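Local structure of rhamnogalacturonan endolyase YesW (Bacillus subtilis, 2ZUX) at residues Gln221-Ser226 and Asp259-Arg264; Phe247-Gly252 and Met293-Asn298. The protein cleaves the rhamnogalacturonan backbone of plant cell-wall pectin by endo-type elimination, releasing oligosaccharide products, and requires calcium or manganese for activity. One frame throughout, in Å; residues are numbered along the deposited sequence.

Interaction 1. Residues Gln221-Ser226 and Asp259-Arg264; sequences QGRVLS and DSYGNR
Gln-221 and Arg-223 converge on one backbone oxygen, Tyr-261 O, and show how two loops of a beta-propeller can be held together without a shared sheet. Residues 221-226 belong to the loop joining strands 193-198 and 230-235 within one blade; 259-264 belong to the connection leading to strand 268-273 of the next. The Gln-221 side chain reaches across so that NE2 donates to Tyr-261 O at 3.0 Å, meeting a lone pair in the carbonyl plane, with an N-H...O angle of 150°. Its other amide atom, OE1, takes a water 2.7 Å away that also donates to Ser-260 O, so both ends of the amide serve the same loop.

Arg-223 meets the same carbonyl differently. With CG beside its backbone N (chi1 -62°) and an extended chain, it slides one guanidinium face over Tyr-261 O. Arg-223 NE stands 3.3 Å from Tyr-261 O but is badly angled for a hydrogen bond. Outside the two loops, NH1 bonds Asn-142 O, its strongest partner, and NH2 forms a salt bridge with Asp-145, whose carboxylate also receives Gln-221 NE2. Guanidinium and Tyr-261 ring stand nearly perpendicular, 85° apart, with Arg-223 NH2 in the plane of the ring at its edge, not over its face, 3.9 Å from Tyr-261 CD1.

Leu-225 supplies the apolar share by laying CD2 3.9 Å from Gly-262 CA. A side chain at this glycine would run into Leu-225 CD1, and the backbone angles there disfavour one too. The turn behind is an Asx motif: Asp-259 OD1 accepts Gly-262 N and Asn-263 N, each at 3.0 Å, while OD2 receives Arg-264 N and, in a salt bridge, Arg-264 NH1 at 2.9 Å.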
# COMPACT_ATOMS: atom_id res chain seq x y z
N GLN A 221 -9.88 -26.73 14.86
CA GLN A 221 -10.54 -25.71 14.03
C GLN A 221 -9.61 -25.23 12.90
O GLN A 221 -10.00 -24.38 12.12
CB GLN A 221 -10.93 -24.48 14.85
CG GLN A 221 -11.89 -24.65 16.02
CD GLN A 221 -11.98 -23.36 16.81
OE1 GLN A 221 -11.23 -23.14 17.76
NE2 GLN A 221 -12.88 -22.48 16.39
N GLY A 222 -8.38 -25.74 12.85
CA GLY A 222 -7.38 -25.24 11.90
C GLY A 222 -6.89 -23.84 12.25
O GLY A 222 -6.37 -23.12 11.39
N ARG A 223 -7.07 -23.45 13.52
CA ARG A 223 -6.61 -22.15 14.00
C ARG A 223 -5.41 -22.38 14.90
O ARG A 223 -5.22 -23.47 15.43
CB ARG A 223 -7.72 -21.47 14.80
CG ARG A 223 -8.98 -21.19 14.00
CD ARG A 223 -10.09 -20.79 14.94
NE ARG A 223 -11.36 -20.60 14.26
CZ ARG A 223 -11.76 -19.44 13.74
NH1 ARG A 223 -10.98 -18.36 13.81
NH2 ARG A 223 -12.95 -19.36 13.16
N VAL A 224 -4.59 -21.35 15.05
CA VAL A 224 -3.41 -21.45 15.89
C VAL A 224 -3.59 -20.50 17.05
O VAL A 224 -3.30 -19.30 16.94
CB VAL A 224 -2.11 -21.18 15.09
CG1 VAL A 224 -0.89 -21.36 15.98
CG2 VAL A 224 -2.04 -22.11 13.87
N LEU A 225 -4.11 -21.04 18.15
CA LEU A 225 -4.57 -20.25 19.28
C LEU A 225 -3.76 -20.49 20.55
O LEU A 225 -4.15 -20.09 21.64
CB LEU A 225 -6.06 -20.56 19.54
CG LEU A 225 -7.03 -20.31 18.38
CD1 LEU A 225 -8.45 -20.71 18.77
CD2 LEU A 225 -6.99 -18.86 17.90
N SER A 226 -2.60 -21.14 20.38
CA SER A 226 -1.71 -21.42 21.50
C SER A 226 -0.28 -21.49 20.97
O SER A 226 -0.05 -21.51 19.76
CB SER A 226 -2.08 -22.74 22.18
OG SER A 226 -2.00 -23.79 21.25
N ASP A 259 -14.06 -12.90 22.00
CA ASP A 259 -14.73 -14.19 21.73
C ASP A 259 -13.81 -15.32 22.13
O ASP A 259 -12.63 -15.11 22.37
CB ASP A 259 -15.18 -14.32 20.26
CG ASP A 259 -14.02 -14.32 19.27
OD1 ASP A 259 -13.19 -15.25 19.30
OD2 ASP A 259 -13.97 -13.38 18.45
N SER A 260 -14.35 -16.54 22.20
CA SER A 260 -13.55 -17.70 22.59
C SER A 260 -13.26 -18.66 21.44
O SER A 260 -12.51 -19.63 21.61
CB SER A 260 -14.20 -18.45 23.77
OG SER A 260 -14.23 -17.63 24.92
N TYR A 261 -13.85 -18.40 20.27
CA TYR A 261 -13.67 -19.29 19.13
C TYR A 261 -12.47 -18.92 18.24
O TYR A 261 -12.13 -19.69 17.33
CB TYR A 261 -14.97 -19.46 18.34
CG TYR A 261 -15.43 -18.28 17.51
CD1 TYR A 261 -15.02 -18.13 16.19
CD2 TYR A 261 -16.32 -17.34 18.03
CE1 TYR A 261 -15.47 -17.07 15.41
CE2 TYR A 261 -16.78 -16.27 17.25
CZ TYR A 261 -16.34 -16.15 15.94
OH TYR A 261 -16.77 -15.10 15.16
N GLY A 262 -11.85 -17.77 18.50
CA GLY A 262 -10.59 -17.40 17.85
C GLY A 262 -10.69 -16.39 16.72
O GLY A 262 -9.83 -16.37 15.84
N ASN A 263 -11.70 -15.53 16.73
CA ASN A 263 -11.88 -14.55 15.67
C ASN A 263 -11.14 -13.25 16.00
O ASN A 263 -10.13 -12.90 15.35
CB ASN A 263 -13.38 -14.32 15.43
CG ASN A 263 -13.67 -13.32 14.32
OD1 ASN A 263 -12.88 -12.42 14.03
ND2 ASN A 263 -14.84 -13.45 13.71
N ARG A 264 -11.59 -12.58 17.05
CA ARG A 264 -11.11 -11.24 17.39
C ARG A 264 -9.64 -11.20 17.76
O ARG A 264 -8.94 -10.21 17.44
CB ARG A 264 -11.98 -10.67 18.50
CG ARG A 264 -13.35 -10.24 18.01
CD ARG A 264 -14.36 -10.17 19.15
NE ARG A 264 -15.67 -9.72 18.71
CZ ARG A 264 -16.56 -10.47 18.06
NH1 ARG A 264 -16.31 -11.74 17.77
NH2 ARG A 264 -17.73 -9.93 17.73
O HOH W 1 -11.83 -22.30 20.26

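Interaction 2. Residues Phe247-Gly252 and Met293-Asn298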
# COMPACT_ATOMS: atom_id res chain seq x y z
N PHE A 247 6.50 -12.01 19.80
CA PHE A 247 5.58 -11.06 19.19
C PHE A 247 4.77 -10.32 20.24
O PHE A 247 4.21 -10.93 21.15
CB PHE A 247 4.62 -11.78 18.23
CG PHE A 247 3.68 -10.85 17.52
CD1 PHE A 247 4.05 -10.26 16.32
CD2 PHE A 247 2.42 -10.55 18.06
CE1 PHE A 247 3.19 -9.38 15.66
CE2 PHE A 247 1.57 -9.68 17.40
CZ PHE A 247 1.95 -9.09 16.20
N GLU A 248 4.71 -9.00 20.10
CA GLU A 248 3.74 -8.20 20.83
C GLU A 248 2.98 -7.35 19.82
O GLU A 248 3.57 -6.84 18.87
CB GLU A 248 4.42 -7.35 21.91
CG GLU A 248 5.12 -8.18 22.97
CD GLU A 248 5.72 -7.36 24.09
OE1 GLU A 248 5.33 -6.18 24.27
OE2 GLU A 248 6.57 -7.92 24.82
N PRO A 249 1.67 -7.17 20.03
CA PRO A 249 0.85 -7.63 21.17
C PRO A 249 0.74 -9.15 21.35
O PRO A 249 0.36 -9.87 20.42
CB PRO A 249 -0.53 -7.03 20.88
CG PRO A 249 -0.26 -5.89 19.94
CD PRO A 249 0.87 -6.38 19.08
N ALA A 250 1.07 -9.61 22.56
CA ALA A 250 1.00 -11.02 22.89
C ALA A 250 -0.45 -11.48 22.95
O ALA A 250 -1.37 -10.69 23.19
CB ALA A 250 1.71 -11.29 24.21
N ARG A 251 -0.66 -12.78 22.74
CA ARG A 251 -2.01 -13.33 22.70
C ARG A 251 -2.75 -13.22 24.04
O ARG A 251 -3.92 -12.85 24.08
CB ARG A 251 -1.97 -14.79 22.25
CG ARG A 251 -3.33 -15.40 22.00
CD ARG A 251 -3.23 -16.89 21.77
NE ARG A 251 -2.56 -17.21 20.51
CZ ARG A 251 -1.38 -17.83 20.40
NH1 ARG A 251 -0.70 -18.22 21.47
NH2 ARG A 251 -0.90 -18.07 19.19
N GLY A 252 -2.07 -13.56 25.13
CA GLY A 252 -2.76 -13.75 26.41
C GLY A 252 -3.82 -14.83 26.23
O GLY A 252 -3.58 -15.86 25.60
N MET A 293 -4.70 -3.45 20.75
CA MET A 293 -3.33 -3.12 21.15
C MET A 293 -2.50 -2.73 19.94
O MET A 293 -2.69 -3.26 18.85
CB MET A 293 -2.67 -4.29 21.87
CG MET A 293 -3.33 -4.70 23.17
SD MET A 293 -2.47 -6.04 24.02
CE MET A 293 -0.96 -5.22 24.51
N LEU A 294 -1.59 -1.79 20.16
CA LEU A 294 -0.61 -1.37 19.15
C LEU A 294 0.75 -1.33 19.80
O LEU A 294 0.88 -0.82 20.91
CB LEU A 294 -0.93 0.01 18.57
CG LEU A 294 -2.24 0.20 17.79
CD1 LEU A 294 -3.41 0.52 18.72
CD2 LEU A 294 -2.08 1.32 16.78
N VAL A 295 1.75 -1.88 19.12
CA VAL A 295 3.12 -1.84 19.61
C VAL A 295 4.03 -1.31 18.51
O VAL A 295 3.86 -1.66 17.34
CB VAL A 295 3.61 -3.24 20.07
CG1 VAL A 295 5.05 -3.19 20.56
CG2 VAL A 295 2.72 -3.78 21.20
N ALA A 296 4.96 -0.44 18.90
CA ALA A 296 5.94 0.14 18.00
C ALA A 296 7.33 -0.43 18.28
O ALA A 296 7.70 -0.65 19.44
CB ALA A 296 5.95 1.63 18.14
N TYR A 297 8.07 -0.66 17.20
CA TYR A 297 9.43 -1.18 17.26
C TYR A 297 10.36 -0.38 16.36
O TYR A 297 9.93 0.19 15.36
CB TYR A 297 9.48 -2.62 16.74
CG TYR A 297 8.59 -3.62 17.43
CD1 TYR A 297 9.09 -4.45 18.41
CD2 TYR A 297 7.25 -3.76 17.06
CE1 TYR A 297 8.28 -5.40 19.03
CE2 TYR A 297 6.44 -4.71 17.66
CZ TYR A 297 6.96 -5.52 18.65
OH TYR A 297 6.16 -6.46 19.25
N ASN A 298 11.65 -0.37 16.71
CA ASN A 298 12.69 0.02 15.78
C ASN A 298 13.55 -1.18 15.41
O ASN A 298 13.71 -2.10 16.21
CB ASN A 298 13.57 1.13 16.37
CG ASN A 298 12.97 2.50 16.18
OD1 ASN A 298 12.13 2.69 15.31
ND2 ASN A 298 13.40 3.46 16.99
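Tyr-297 hands its hydroxyl to the backbone of Glu-248 at one end of a buried seam between adjoining blades of the beta-propeller. Residues 293-298 lie on the third strand of one four-stranded blade, and 247-252 leave the last strand, 241-246, of the preceding one. Met-293, Val-295 and Tyr-297, alternating along the strand, all face the loop. Tyr-297 CG sits beside its backbone N (chi1 -56°), which sends the ring along to Glu-248, where Tyr-297 OH donates to Glu-248 O at 2.6 Å. That oxygen lies in the ring plane, at the edge bearing the hydroxyl, whereas the donor is tilted 22° from the carbonyl plane. Tyr-297 OH also touches Glu-248 CB at 3.3 Å. The Glu-248 carboxylate is engaged elsewhere, in a salt bridge to Lys-306. A phenylalanine in place of Tyr-297 would probably leave the Glu-248 carbonyl without this donor and open a small gap beside Glu-248 CB.

A cis peptide bond precedes Pro-249, whose pyrrolidine ring lies alongside Met-293 and Val-295, pointing opposite to each of those side chains. Val-295 turns CG2 toward it, 3.8 Å from Pro-249 CD. Beyond the proline, Pro-249 O accepts a bond from Arg-286, on the neighbouring strand 281-286. Met-293 runs straight as far as SD and then bends at its last torsion (chi3 68°), so that both sulfur and methyl stay near the proline: Met-293 SD lies 3.8 Å from Pro-249 CB and CE 4.1 Å. The tightest carbon-carbon contact is at the root of the methionine, where Pro-249 CG presses to 3.5 Å from Met-293 CB, closer than ordinary van der Waals packing.

Overall arrangement
Both contacts belong to the join between two successive propeller blades, the sheet ending in strand 241-246 and the sheet beginning with strand 268-273. Their segments alternate along the chain: 221-226, 247-252, 259-264, 293-298. Residues 247-252 and 259-264 share the single connection between those blades, so interaction 2 fastens its early part to strand 293-300, and interaction 1 ties its later part back to a loop of the preceding blade. The centres of the two contacts lie about 18 Å apart, interaction 1 farther from the middle of the molecule. They meet at Arg-251, whose CD lies 3.3 Å from Leu-225 O. The long inter-blade connection is thus held at two places, once to each blade.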